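Local coordinates for protein HpuA (Kingella denitrificans ATCC 33394, PDB 5EC6) that binds haemoglobin as an outer-membrane lipoprotein receptor, probably so that the bacterium can take up the haem iron it carries, at residues Pro15-Arg20 with Gly84-Leu89; Ile71-Pro76 with Ser149-Gly154; Gly181-Asn186 with Asp233-Arg238; Glu277-Gly282 with Arg305-Ala310. One frame throughout, in Å; residues are numbered along the deposited sequence. Where two conformers were deposited one is given.

In the fold
Contact 2 and contact 3 are buried, contact 1 lies at the surface, and contact 4 is partly buried near the far side of the molecule, with the centres of contacts 1 and 4 about 35 Å apart. Contact 2 joins the two layers of the N-terminal beta-sandwich through stacked rings and a water. Contact 3 links two non-neighbouring strands inside the C-terminal beta-barrel with an arginine, and it touches contact 2 where Leu-150 packs against the backbone of strand 174-185. Contacts 3 and 4 use neighbouring barrel strands, 174-185 and 298-308. Chemistry follows place: a proline-tyrosine pair without cross-segment hydrogen bonds at the surface, stacked rings and a charged group held largely by backbone carbonyls inside, and a histidine-tyrosine bond beside the barrel.

Contact 1 of 4, residues Pro15-Arg20 with Gly84-Leu89; sequences PIPVLR and GTYNTL
The CA atoms of Ile-16 and Tyr-86 lie 7.0 Å apart and those of Leu-19 and Asn-87 8.4 Å, so that two irregular loop segments meet through their side chains and make no hydrogen bond to each other. The centre of the contact is Pro-17 laid over one face of the Tyr-86 ring. Its CD atom stands 3.8 Å from the centroid of the Tyr-86 ring and only 5° off the ring normal, a CH-pi contact over the middle of the ring, while CG of Pro-17, over the same face, is displaced toward one side of the ring and comes within 3.7 Å of Tyr-86 CD2. Beside this pair, Ile-16 runs antiparallel alongside the tyrosine side chain, its CG2 4.1 Å from Tyr-86 CB. Residues 15-20 are the start of the modelled chain and pack here as an extended segment on the outside of the N-terminal beta-sandwich. Strand 104-109 underlies both partners: Gln-108 donates to the carbonyl of Pro-17 and also touches Leu-19, Tyr-86 and Asn-87. Further along, CD2 of Leu-19 rests 3.7 Å from Asn-87 ND2. The amide gets there because CG of Asn-87 sits between the backbone N and the carbonyl carbon (chi1 57°), which folds it back over its own loop. There Gly-84 N donates to Asn-87 OD1 at 2.9 Å, in the carbonyl plane and on a lone pair with an N-H...O angle of 163°, and ND2 donates to the carbonyl of Asp-82, which together fix which end of the amide faces Leu-19.

Contact 2 of 4, residues Ile71-Pro76 with Ser149-Gly154; sequences ILYQAP and SLFAGG
Tyr-73 and Phe-151 lie against each other as an offset stack, their centroids 4.6 Å apart and their planes inclined by 23°. The overlap is lopsided: Tyr-73 CE1 sits over one face of the phenylalanine, shifted toward its rim, and comes 3.6 Å from Phe-151 CD1. Different first torsions bring the two rings, which start from facing strands, to this near-parallel overlap: CG of Tyr-73 stands anti to its backbone N (chi1 172°), whereas that of Phe-151 is wedged between N and the carbonyl carbon (chi1 69°). The strands behind them, 65-74 and 148-154, belong to the two facing layers of a beta-sandwich, and the stack fills part of the space between those layers; Trp-141, on the strand next to 148-154, also packs on Tyr-73 and Pro-76. The phenol end is tied across by water: Tyr-73 OH donates to a water 2.6 Å away, placed at the ring edge and in its plane, and this water donates in turn to Ser-149 O at 3.2 Å. Beside the bridge, Pro-76 CG rests 4.0 Å from Ser-149 CB, while the serine hydroxyl is engaged by Gly-46 O and Gln-45 N in the loop before strand 48-57.

Contact 3 of 4, residues Gly181-Asn186 with Asp233-Arg238; sequences GLRVKN and DSIEMR
Arg-183 reaches from strand 174-185 to the loop that leads into strand 235-243, where its NH1 donates to Asp-233 O at 2.8 Å. The bond lands on a lone pair of that oxygen, in the carbonyl plane, but it is bent: the N-H...O angle is 139°, and the oxygen is tilted 25° out of the guanidinium plane. Ile-235 closes over one face of the same group. Its CG1 approaches to 3.4 Å from Arg-183 NH2 and its CD1 to 3.5 Å from the same nitrogen, so aliphatic carbon lies against the flat side while a carbonyl oxygen is met near the edge. Arginine and isoleucine reach toward each other from their two strands, and the arginine covers the gap because its chain is extended from CG to NE.

Further partners hold the head group in place. NE donates to Leu-296 O, NH1 has a second acceptor in Phe-231 O, and NH2 donates to Ser-253 OG on strand 246-253; the ring of Phe-231 adds a cation-pi contact. With all three nitrogens engaged, the guanidinium can hardly rotate. These acceptors are neutral, and the carboxylate of Asp-233 stays apart, its OD2 6.3 Å from Arg-183 NH1, close enough to temper the buried charge perhaps but not to form a salt bridge. Ile-235 in turn packs on Ala-251 of strand 246-253 and Ala-298 of strand 298-308. A cationic side chain thus crosses the interior near one end of the eight-stranded antiparallel beta-barrel, joining strands that are not neighbours in its wall.

Contact 4 of 4, residues Glu277-Gly282 with Arg305-Ala310; sequences EHPSGG and REYNAA
His-278 and Tyr-307 meet at right angles, rim to rim (planes at 86°), through one short and nearly straight hydrogen bond between His-278 ND1 and Tyr-307 OH, 2.7 Å long with an angle of 174°. The hydroxyl lies at the histidine edge, in the plane of that ring. Tyr-307 stands on strand 298-308 of the C-terminal beta-barrel, whereas His-278 closes a small beta hairpin inserted between barrel strands 256-265 and 283-289; a classic beta bulge, in which Glu-277 and His-278 both face Glu-269, marks the place where the chain turns a corner.

CG of Tyr-307 lies between its backbone N and carbonyl carbon (chi1 68°), which carries the ring out from the strand to the inserted hairpin. There Pro-279 comes over one face: its CG is 4.2 Å from the centroid of the Tyr-307 ring, a CH-pi contact, and its CD presses to 3.4 Å from Tyr-307 CZ. Arg-304 serves both partners, making a cation-pi contact with Tyr-307 and donating to the carbonyls of Pro-279 and Ser-280. On the histidine, CG of Glu-277 lies over one face of the imidazole.

The phenol oxygen has a further companion besides the imidazole: a water at the edge of the tyrosine ring, in its plane, 2.7 Å from Tyr-307 OH, which donates to Glu-277 O at 3.1 Å.

Contact 1 of 4, residues Pro15-Arg20 with Gly84-Leu89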
loop_
_atom_site.group_PDB
_atom_site.type_symbol
_atom_site.label_atom_id
_atom_site.label_comp_id
_atom_site.label_asym_id
_atom_site.label_seq_id
_atom_site.Cartn_x
_atom_site.Cartn_y
_atom_site.Cartn_z
ATOM N N PRO A 15 -23.022 15.297 -0.555
ATOM C CA PRO A 15 -22.183 15.204 0.648
ATOM C C PRO A 15 -21.685 13.783 0.875
ATOM O O PRO A 15 -22.393 12.813 0.600
ATOM C CB PRO A 15 -23.144 15.596 1.770
ATOM C CG PRO A 15 -24.523 15.280 1.232
ATOM C CD PRO A 15 -24.425 14.978 -0.245
ATOM N N ILE A 16 -20.477 13.650 1.398
ATOM C CA ILE A 16 -19.927 12.309 1.609
ATOM C C ILE A 16 -20.632 11.697 2.811
ATOM O O ILE A 16 -20.733 12.324 3.835
ATOM C CB ILE A 16 -18.397 12.348 1.785
ATOM C CG1 ILE A 16 -17.757 12.993 0.538
ATOM C CG2 ILE A 16 -17.839 10.933 1.964
ATOM C CD1 ILE A 16 -16.392 13.620 0.752
ATOM N N PRO A 17 -21.134 10.473 2.685
ATOM C CA PRO A 17 -21.806 9.840 3.798
ATOM C C PRO A 17 -20.875 9.441 4.938
ATOM O O PRO A 17 -19.675 9.255 4.723
ATOM C CB PRO A 17 -22.440 8.603 3.183
ATOM C CG PRO A 17 -21.744 8.381 1.902
ATOM C CD PRO A 17 -21.246 9.698 1.441
ATOM N N VAL A 18 -21.444 9.296 6.134
ATOM C CA VAL A 18 -20.693 8.936 7.307
ATOM C C VAL A 18 -20.552 7.433 7.275
ATOM O O VAL A 18 -21.535 6.714 7.089
ATOM C CB VAL A 18 -21.387 9.422 8.608
ATOM C CG1 VAL A 18 -20.704 8.849 9.849
ATOM C CG2 VAL A 18 -21.365 10.936 8.637
ATOM N N LEU A 19 -19.319 6.926 7.459
ATOM C CA LEU A 19 -19.115 5.504 7.415
ATOM C C LEU A 19 -19.310 4.864 8.794
ATOM O O LEU A 19 -18.649 5.232 9.769
ATOM C CB LEU A 19 -17.698 5.217 6.898
ATOM C CG LEU A 19 -17.341 3.740 6.674
ATOM C CD1 LEU A 19 -18.168 3.109 5.576
ATOM C CD2 LEU A 19 -15.851 3.591 6.397
ATOM N N ARG A 20 -20.217 3.901 8.870
ATOM C CA ARG A 20 -20.425 3.147 10.080
ATOM C C ARG A 20 -19.520 1.929 10.219
ATOM O O ARG A 20 -19.301 1.179 9.253
ATOM C CB ARG A 20 -21.899 2.715 10.204
ATOM C CG ARG A 20 -22.847 3.913 10.346
ATOM C CD ARG A 20 -24.324 3.492 10.492
ATOM N NE ARG A 20 -24.691 2.464 9.519
ATOM C CZ ARG A 20 -24.935 2.659 8.216
ATOM N NH1 ARG A 20 -24.911 3.870 7.666
ATOM N NH2 ARG A 20 -25.232 1.620 7.447
ATOM N N GLY A 84 -14.443 0.815 0.864
ATOM C CA GLY A 84 -15.567 0.940 -0.072
ATOM C C GLY A 84 -15.418 2.099 -0.999
ATOM O O GLY A 84 -14.325 2.573 -1.277
ATOM N N THR A 85 -16.561 2.611 -1.451
ATOM C CA THR A 85 -16.542 3.557 -2.542
ATOM C C THR A 85 -16.193 4.966 -2.144
ATOM O O THR A 85 -15.694 5.706 -2.967
ATOM C CB THR A 85 -17.881 3.532 -3.323
ATOM O OG1 THR A 85 -18.891 4.218 -2.591
ATOM C CG2 THR A 85 -18.334 2.105 -3.553
ATOM N N TYR A 86 -16.444 5.370 -0.894
ATOM C CA TYR A 86 -16.238 6.754 -0.466
ATOM C C TYR A 86 -14.983 7.031 0.391
ATOM O O TYR A 86 -14.691 8.193 0.701
ATOM C CB TYR A 86 -17.438 7.232 0.344
ATOM C CG TYR A 86 -18.667 7.369 -0.500
ATOM C CD1 TYR A 86 -18.772 8.412 -1.398
ATOM C CD2 TYR A 86 -19.674 6.426 -0.441
ATOM C CE1 TYR A 86 -19.886 8.549 -2.198
ATOM C CE2 TYR A 86 -20.797 6.547 -1.243
ATOM C CZ TYR A 86 -20.887 7.608 -2.120
ATOM O OH TYR A 86 -22.000 7.745 -2.928
ATOM N N ASN A 87 -14.280 5.980 0.828
ATOM C CA ASN A 87 -13.063 6.180 1.616
ATOM C C ASN A 87 -11.805 5.867 0.800
ATOM O O ASN A 87 -10.869 5.261 1.310
ATOM C CB ASN A 87 -13.105 5.396 2.935
ATOM C CG ASN A 87 -13.308 3.911 2.776
ATOM O OD1 ASN A 87 -13.510 3.391 1.676
ATOM N ND2 ASN A 87 -13.182 3.202 3.888
ATOM N N THR A 88 -11.817 6.283 -0.452
ATOM C CA THR A 88 -10.665 6.130 -1.336
ATOM C C THR A 88 -10.247 7.421 -1.973
ATOM O O THR A 88 -10.948 8.411 -1.920
ATOM C CB THR A 88 -10.945 5.111 -2.451
ATOM O OG1 THR A 88 -11.996 5.581 -3.288
ATOM C CG2 THR A 88 -11.307 3.821 -1.912
ATOM N N LEU A 89 -9.060 7.412 -2.565
ATOM C CA LEU A 89 -8.557 8.532 -3.325
ATOM C C LEU A 89 -9.505 8.828 -4.487
ATOM O O LEU A 89 -10.155 7.941 -5.027
ATOM C CB LEU A 89 -7.171 8.198 -3.886
ATOM C CG LEU A 89 -6.097 7.926 -2.841
ATOM C CD1 LEU A 89 -4.792 7.568 -3.564
ATOM C CD2 LEU A 89 -5.885 9.097 -1.917
#

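Contact 2 of 4, residues Ile71-Pro76 with Ser149-Gly154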
loop_
_atom_site.group_PDB
_atom_site.type_symbol
_atom_site.label_atom_id
_atom_site.label_comp_id
_atom_site.label_asym_id
_atom_site.label_seq_id
_atom_site.Cartn_x
_atom_site.Cartn_y
_atom_site.Cartn_z
ATOM N N ILE A 71 -11.176 -8.363 3.704
ATOM C CA ILE A 71 -10.277 -7.689 4.648
ATOM C C ILE A 71 -10.957 -6.445 5.157
ATOM O O ILE A 71 -11.482 -5.673 4.361
ATOM C CB ILE A 71 -8.977 -7.223 3.955
ATOM C CG1 ILE A 71 -8.197 -8.377 3.319
ATOM C CG2 ILE A 71 -8.120 -6.420 4.966
ATOM C CD1 ILE A 71 -7.465 -9.260 4.284
ATOM N N LEU A 72 -10.963 -6.266 6.482
ATOM C CA LEU A 72 -11.440 -5.056 7.121
ATOM C C LEU A 72 -10.245 -4.327 7.740
ATOM O O LEU A 72 -9.257 -4.971 8.087
ATOM C CB LEU A 72 -12.458 -5.370 8.220
ATOM C CG LEU A 72 -13.683 -6.186 7.806
ATOM C CD1 LEU A 72 -14.577 -6.516 9.020
ATOM C CD2 LEU A 72 -14.418 -5.423 6.739
ATOM N N TYR A 73 -10.382 -3.016 7.860
ATOM C CA TYR A 73 -9.406 -2.174 8.542
ATOM C C TYR A 73 -9.869 -2.038 9.991
ATOM O O TYR A 73 -10.959 -1.547 10.239
ATOM C CB TYR A 73 -9.281 -0.808 7.846
ATOM C CG TYR A 73 -8.431 0.142 8.655
ATOM C CD1 TYR A 73 -7.071 -0.026 8.757
ATOM C CD2 TYR A 73 -9.018 1.145 9.379
ATOM C CE1 TYR A 73 -6.302 0.821 9.551
ATOM C CE2 TYR A 73 -8.266 1.983 10.173
ATOM C CZ TYR A 73 -6.921 1.819 10.257
ATOM O OH TYR A 73 -6.185 2.681 11.068
ATOM N N GLN A 74 -9.047 -2.457 10.946
ATOM C CA GLN A 74 -9.308 -2.165 12.383
ATOM C C GLN A 74 -8.525 -0.892 12.796
ATOM O O GLN A 74 -7.280 -0.857 12.764
ATOM C CB GLN A 74 -8.913 -3.332 13.288
ATOM C CG GLN A 74 -9.438 -3.114 14.690
ATOM C CD GLN A 74 -9.060 -4.174 15.685
ATOM O OE1 GLN A 74 -8.044 -4.838 15.580
ATOM N NE2 GLN A 74 -9.936 -4.377 16.657
ATOM N N ALA A 75 -9.271 0.127 13.181
ATOM C CA ALA A 75 -8.679 1.399 13.555
ATOM C C ALA A 75 -8.029 1.270 14.926
ATOM O O ALA A 75 -8.280 0.324 15.645
ATOM C CB ALA A 75 -9.753 2.444 13.516
ATOM N N PRO A 76 -7.181 2.252 15.294
ATOM C CA PRO A 76 -6.556 2.262 16.622
ATOM C C PRO A 76 -7.530 2.240 17.790
ATOM O O PRO A 76 -7.137 1.791 18.875
ATOM C CB PRO A 76 -5.751 3.558 16.624
ATOM C CG PRO A 76 -5.479 3.866 15.182
ATOM C CD PRO A 76 -6.752 3.404 14.471
ATOM N N SER A 149 -3.057 7.921 12.286
ATOM C CA SER A 149 -2.224 6.729 12.097
ATOM C C SER A 149 -2.239 6.320 10.633
ATOM O O SER A 149 -3.301 5.953 10.098
ATOM C CB SER A 149 -2.679 5.592 12.978
ATOM O OG SER A 149 -1.800 4.513 12.848
ATOM N N LEU A 150 -1.095 6.485 9.986
ATOM C CA LEU A 150 -0.950 6.094 8.574
ATOM C C LEU A 150 -0.509 4.653 8.545
ATOM O O LEU A 150 0.247 4.203 9.438
ATOM C CB LEU A 150 -0.004 7.000 7.843
ATOM C CG LEU A 150 -0.365 8.495 7.881
ATOM C CD1 LEU A 150 0.492 9.239 8.920
ATOM C CD2 LEU A 150 -0.400 9.184 6.506
ATOM N N PHE A 151 -1.011 3.884 7.549
ATOM C CA PHE A 151 -0.745 2.455 7.503
ATOM C C PHE A 151 -0.500 1.979 6.077
ATOM O O PHE A 151 -0.930 2.572 5.086
ATOM C CB PHE A 151 -1.907 1.620 8.089
ATOM C CG PHE A 151 -3.155 1.654 7.257
ATOM C CD1 PHE A 151 -4.066 2.671 7.401
ATOM C CD2 PHE A 151 -3.396 0.645 6.328
ATOM C CE1 PHE A 151 -5.215 2.698 6.599
ATOM C CE2 PHE A 151 -4.509 0.696 5.522
ATOM C CZ PHE A 151 -5.411 1.704 5.672
ATOM N N ALA A 152 0.209 0.862 6.013
ATOM C CA ALA A 152 0.343 0.043 4.790
ATOM C C ALA A 152 0.341 -1.401 5.281
ATOM O O ALA A 152 1.115 -1.781 6.145
ATOM C CB ALA A 152 1.612 0.324 4.012
ATOM N N GLY A 153 -0.592 -2.209 4.779
ATOM C CA GLY A 153 -0.649 -3.582 5.229
ATOM C C GLY A 153 -1.217 -4.525 4.170
ATOM O O GLY A 153 -1.845 -4.095 3.209
ATOM N N GLY A 154 -0.966 -5.796 4.344
ATOM C CA GLY A 154 -1.325 -6.774 3.299
ATOM C C GLY A 154 -0.734 -8.128 3.542
ATOM O O GLY A 154 -0.285 -8.462 4.637
HETATM O O HOH W 1 -3.587 2.861 10.851
#

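Contact 3 of 4, residues Gly181-Asn186 with Asp233-Arg238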
loop_
_atom_site.group_PDB
_atom_site.type_symbol
_atom_site.label_atom_id
_atom_site.label_comp_id
_atom_site.label_asym_id
_atom_site.label_seq_id
_atom_site.Cartn_x
_atom_site.Cartn_y
_atom_site.Cartn_z
ATOM N N GLY A 181 2.962 7.934 -2.298
ATOM C CA GLY A 181 3.022 8.343 -0.896
ATOM C C GLY A 181 1.809 9.147 -0.495
ATOM O O GLY A 181 1.230 9.861 -1.344
ATOM N N LEU A 182 1.440 8.978 0.758
ATOM C CA LEU A 182 0.253 9.610 1.339
ATOM C C LEU A 182 0.629 10.249 2.666
ATOM O O LEU A 182 1.241 9.627 3.544
ATOM C CB LEU A 182 -0.843 8.574 1.544
ATOM C CG LEU A 182 -2.010 9.021 2.450
ATOM C CD1 LEU A 182 -2.853 9.887 1.557
ATOM C CD2 LEU A 182 -2.814 7.844 3.002
ATOM N N ARG A 183 0.208 11.517 2.832
ATOM C CA ARG A 183 0.259 12.185 4.104
ATOM C C ARG A 183 -1.165 12.747 4.405
ATOM O O ARG A 183 -2.062 12.707 3.547
ATOM C CB ARG A 183 1.286 13.334 4.090
ATOM C CG ARG A 183 2.802 12.909 3.910
ATOM C CD ARG A 183 3.675 14.137 3.849
ATOM N NE ARG A 183 5.082 13.969 4.249
ATOM C CZ ARG A 183 6.112 14.606 3.708
ATOM N NH1 ARG A 183 5.981 15.446 2.633
ATOM N NH2 ARG A 183 7.324 14.298 4.140
ATOM N N VAL A 184 -1.359 13.210 5.635
ATOM C CA VAL A 184 -2.590 13.932 6.006
ATOM C C VAL A 184 -2.195 15.349 6.394
ATOM O O VAL A 184 -1.352 15.544 7.270
ATOM C CB VAL A 184 -3.350 13.233 7.135
ATOM C CG1 VAL A 184 -4.579 14.102 7.472
ATOM C CG2 VAL A 184 -3.783 11.855 6.731
ATOM N N LYS A 185 -2.758 16.314 5.685
ATOM C CA LYS A 185 -2.539 17.727 6.008
ATOM C C LYS A 185 -3.890 18.398 6.124
ATOM O O LYS A 185 -4.681 18.347 5.182
ATOM C CB LYS A 185 -1.774 18.421 4.895
ATOM C CG LYS A 185 -1.843 19.956 5.003
ATOM C CD LYS A 185 -0.830 20.637 4.093
ATOM C CE LYS A 185 -1.250 20.544 2.637
ATOM N NZ LYS A 185 -0.155 21.104 1.820
ATOM N N ASN A 186 -4.171 19.010 7.276
ATOM C CA ASN A 186 -5.389 19.831 7.384
ATOM C C ASN A 186 -6.622 19.126 6.906
ATOM O O ASN A 186 -7.286 19.581 5.955
ATOM C CB ASN A 186 -5.245 21.097 6.540
ATOM C CG ASN A 186 -4.442 22.160 7.232
ATOM O OD1 ASN A 186 -3.527 22.742 6.641
ATOM N ND2 ASN A 186 -4.774 22.421 8.498
ATOM N N ASP A 233 7.294 18.421 0.932
ATOM C CA ASP A 233 8.620 18.118 0.427
ATOM C C ASP A 233 8.653 16.628 0.033
ATOM O O ASP A 233 8.009 15.768 0.665
ATOM C CB ASP A 233 9.684 18.406 1.433
ATOM C CG ASP A 233 9.786 19.909 1.761
ATOM O OD1 ASP A 233 9.558 20.731 0.826
ATOM O OD2 ASP A 233 10.128 20.235 2.898
ATOM N N SER A 234 9.421 16.358 -0.987
ATOM C CA SER A 234 9.736 14.966 -1.356
ATOM C C SER A 234 10.333 14.223 -0.155
ATOM O O SER A 234 10.953 14.803 0.724
ATOM C CB SER A 234 10.695 14.907 -2.530
ATOM O OG SER A 234 10.112 15.498 -3.692
ATOM N N ILE A 235 10.206 12.888 -0.182
ATOM C CA ILE A 235 10.828 12.034 0.837
ATOM C C ILE A 235 11.883 11.194 0.132
ATOM O O ILE A 235 11.565 10.384 -0.754
ATOM C CB ILE A 235 9.803 11.095 1.523
ATOM C CG1 ILE A 235 8.742 11.895 2.267
ATOM C CG2 ILE A 235 10.521 10.130 2.451
ATOM C CD1 ILE A 235 7.557 11.058 2.761
ATOM N N GLU A 236 13.139 11.444 0.455
ATOM C CA GLU A 236 14.248 10.731 -0.153
ATOM C C GLU A 236 14.728 9.605 0.759
ATOM O O GLU A 236 15.084 9.838 1.891
ATOM C CB GLU A 236 15.413 11.674 -0.457
ATOM C CG GLU A 236 16.563 10.976 -1.154
ATOM C CD GLU A 236 17.626 11.895 -1.732
ATOM O OE1 GLU A 236 17.544 13.110 -1.507
ATOM O OE2 GLU A 236 18.497 11.366 -2.464
ATOM N N MET A 237 14.747 8.381 0.239
ATOM C CA MET A 237 15.318 7.255 1.032
ATOM C C MET A 237 16.786 7.478 1.166
ATOM O O MET A 237 17.442 7.828 0.177
ATOM C CB MET A 237 15.036 5.932 0.327
ATOM C CG MET A 237 13.541 5.664 0.164
ATOM S SD MET A 237 12.707 5.414 1.731
ATOM C CE MET A 237 10.990 5.365 1.194
ATOM N N ARG A 238 17.323 7.334 2.381
ATOM C CA ARG A 238 18.726 7.578 2.662
ATOM C C ARG A 238 19.547 6.314 2.922
ATOM O O ARG A 238 20.603 6.122 2.303
ATOM C CB ARG A 238 18.892 8.563 3.807
ATOM C CG ARG A 238 18.403 9.987 3.437
ATOM C CD ARG A 238 19.247 10.625 2.370
ATOM N NE ARG A 238 18.879 12.009 2.148
ATOM C CZ ARG A 238 19.527 12.858 1.350
ATOM N NH1 ARG A 238 20.610 12.482 0.691
ATOM N NH2 ARG A 238 19.094 14.116 1.238
#

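Contact 4 of 4, residues Glu277-Gly282 with Arg305-Ala310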
loop_
_atom_site.group_PDB
_atom_site.type_symbol
_atom_site.label_atom_id
_atom_site.label_comp_id
_atom_site.label_asym_id
_atom_site.label_seq_id
_atom_site.Cartn_x
_atom_site.Cartn_y
_atom_site.Cartn_z
ATOM N N GLU A 277 6.031 -18.387 -12.224
ATOM C CA GLU A 277 5.947 -17.406 -13.295
ATOM C C GLU A 277 6.608 -16.095 -12.843
ATOM O O GLU A 277 7.473 -15.549 -13.560
ATOM C CB GLU A 277 4.501 -17.120 -13.688
ATOM C CG GLU A 277 4.409 -16.077 -14.776
ATOM C CD GLU A 277 2.976 -15.758 -15.171
ATOM O OE1 GLU A 277 2.068 -15.953 -14.346
ATOM O OE2 GLU A 277 2.784 -15.230 -16.273
ATOM N N HIS A 278 6.154 -15.580 -11.717
ATOM C CA HIS A 278 6.735 -14.359 -11.087
ATOM C C HIS A 278 6.955 -14.625 -9.628
ATOM O O HIS A 278 6.101 -15.226 -8.925
ATOM C CB HIS A 278 5.797 -13.140 -11.178
ATOM C CG HIS A 278 5.507 -12.700 -12.563
ATOM N ND1 HIS A 278 6.499 -12.347 -13.443
ATOM C CD2 HIS A 278 4.342 -12.663 -13.263
ATOM C CE1 HIS A 278 5.954 -12.050 -14.616
ATOM N NE2 HIS A 278 4.650 -12.253 -14.531
ATOM N N PRO A 279 8.062 -14.121 -9.075
ATOM C CA PRO A 279 8.350 -14.283 -7.664
ATOM C C PRO A 279 7.340 -13.511 -6.800
ATOM O O PRO A 279 6.611 -12.630 -7.329
ATOM C CB PRO A 279 9.800 -13.693 -7.521
ATOM C CG PRO A 279 10.026 -12.898 -8.731
ATOM C CD PRO A 279 9.098 -13.361 -9.809
ATOM N N SER A 280 7.351 -13.820 -5.525
ATOM C CA SER A 280 6.669 -13.024 -4.507
ATOM C C SER A 280 7.248 -11.623 -4.502
ATOM O O SER A 280 8.329 -11.380 -5.078
ATOM C CB SER A 280 6.793 -13.671 -3.171
ATOM O OG SER A 280 8.099 -13.652 -2.667
ATOM N N GLY A 281 6.547 -10.723 -3.834
ATOM C CA GLY A 281 7.020 -9.330 -3.705
ATOM C C GLY A 281 6.692 -8.431 -4.844
ATOM O O GLY A 281 7.409 -7.462 -5.117
ATOM N N GLY A 282 5.596 -8.713 -5.542
ATOM C CA GLY A 282 5.123 -7.860 -6.552
ATOM C C GLY A 282 4.532 -6.503 -6.118
ATOM O O GLY A 282 4.221 -5.684 -6.982
ATOM N N ARG A 305 7.267 -2.710 -11.146
ATOM C CA ARG A 305 7.254 -2.351 -12.559
ATOM C C ARG A 305 8.172 -3.275 -13.351
ATOM O O ARG A 305 7.900 -3.600 -14.510
ATOM C CB ARG A 305 7.673 -0.873 -12.698
ATOM C CG ARG A 305 7.625 -0.318 -14.108
ATOM C CD ARG A 305 8.177 1.104 -14.187
ATOM N NE ARG A 305 7.944 1.656 -15.535
ATOM C CZ ARG A 305 8.679 1.364 -16.614
ATOM N NH1 ARG A 305 9.735 0.561 -16.530
ATOM N NH2 ARG A 305 8.344 1.869 -17.800
ATOM N N GLU A 306 9.271 -3.702 -12.735
ATOM C CA GLU A 306 10.299 -4.454 -13.450
ATOM C C GLU A 306 11.115 -5.190 -12.419
ATOM O O GLU A 306 11.361 -4.679 -11.302
ATOM C CB GLU A 306 11.174 -3.528 -14.265
ATOM C CG GLU A 306 12.186 -4.256 -15.115
ATOM C CD GLU A 306 12.979 -3.362 -16.048
ATOM O OE1 GLU A 306 12.700 -2.138 -16.184
ATOM O OE2 GLU A 306 13.919 -3.921 -16.700
ATOM N N TYR A 307 11.591 -6.363 -12.804
ATOM C CA TYR A 307 12.563 -7.048 -11.956
ATOM C C TYR A 307 13.484 -7.886 -12.788
ATOM O O TYR A 307 13.165 -8.276 -13.932
ATOM C CB TYR A 307 11.874 -7.912 -10.879
ATOM C CG TYR A 307 11.140 -9.112 -11.418
ATOM C CD1 TYR A 307 9.808 -9.001 -11.858
ATOM C CD2 TYR A 307 11.764 -10.334 -11.531
ATOM C CE1 TYR A 307 9.132 -10.105 -12.388
ATOM C CE2 TYR A 307 11.104 -11.419 -12.040
ATOM C CZ TYR A 307 9.799 -11.316 -12.463
ATOM O OH TYR A 307 9.141 -12.426 -12.972
ATOM N N ASN A 308 14.690 -8.110 -12.246
ATOM C CA ASN A 308 15.689 -8.950 -12.901
ATOM C C ASN A 308 16.498 -9.652 -11.827
ATOM O O ASN A 308 17.334 -9.041 -11.166
ATOM C CB ASN A 308 16.609 -8.097 -13.777
ATOM C CG ASN A 308 17.636 -8.940 -14.505
ATOM O OD1 ASN A 308 17.598 -10.159 -14.441
ATOM N ND2 ASN A 308 18.534 -8.284 -15.197
ATOM N N ALA A 309 16.244 -10.939 -11.650
ATOM C CA ALA A 309 16.965 -11.693 -10.664
ATOM C C ALA A 309 18.457 -11.846 -10.985
ATOM O O ALA A 309 19.261 -12.090 -10.090
ATOM C CB ALA A 309 16.350 -13.077 -10.545
ATOM N N ALA A 310 18.802 -11.681 -12.271
ATOM C CA ALA A 310 20.168 -11.832 -12.736
ATOM C C ALA A 310 21.012 -10.563 -12.676
ATOM O O ALA A 310 22.226 -10.606 -12.998
ATOM C CB ALA A 310 20.177 -12.416 -14.152
HETATM O O HOH W 2 10.508 -14.754 -13.304
#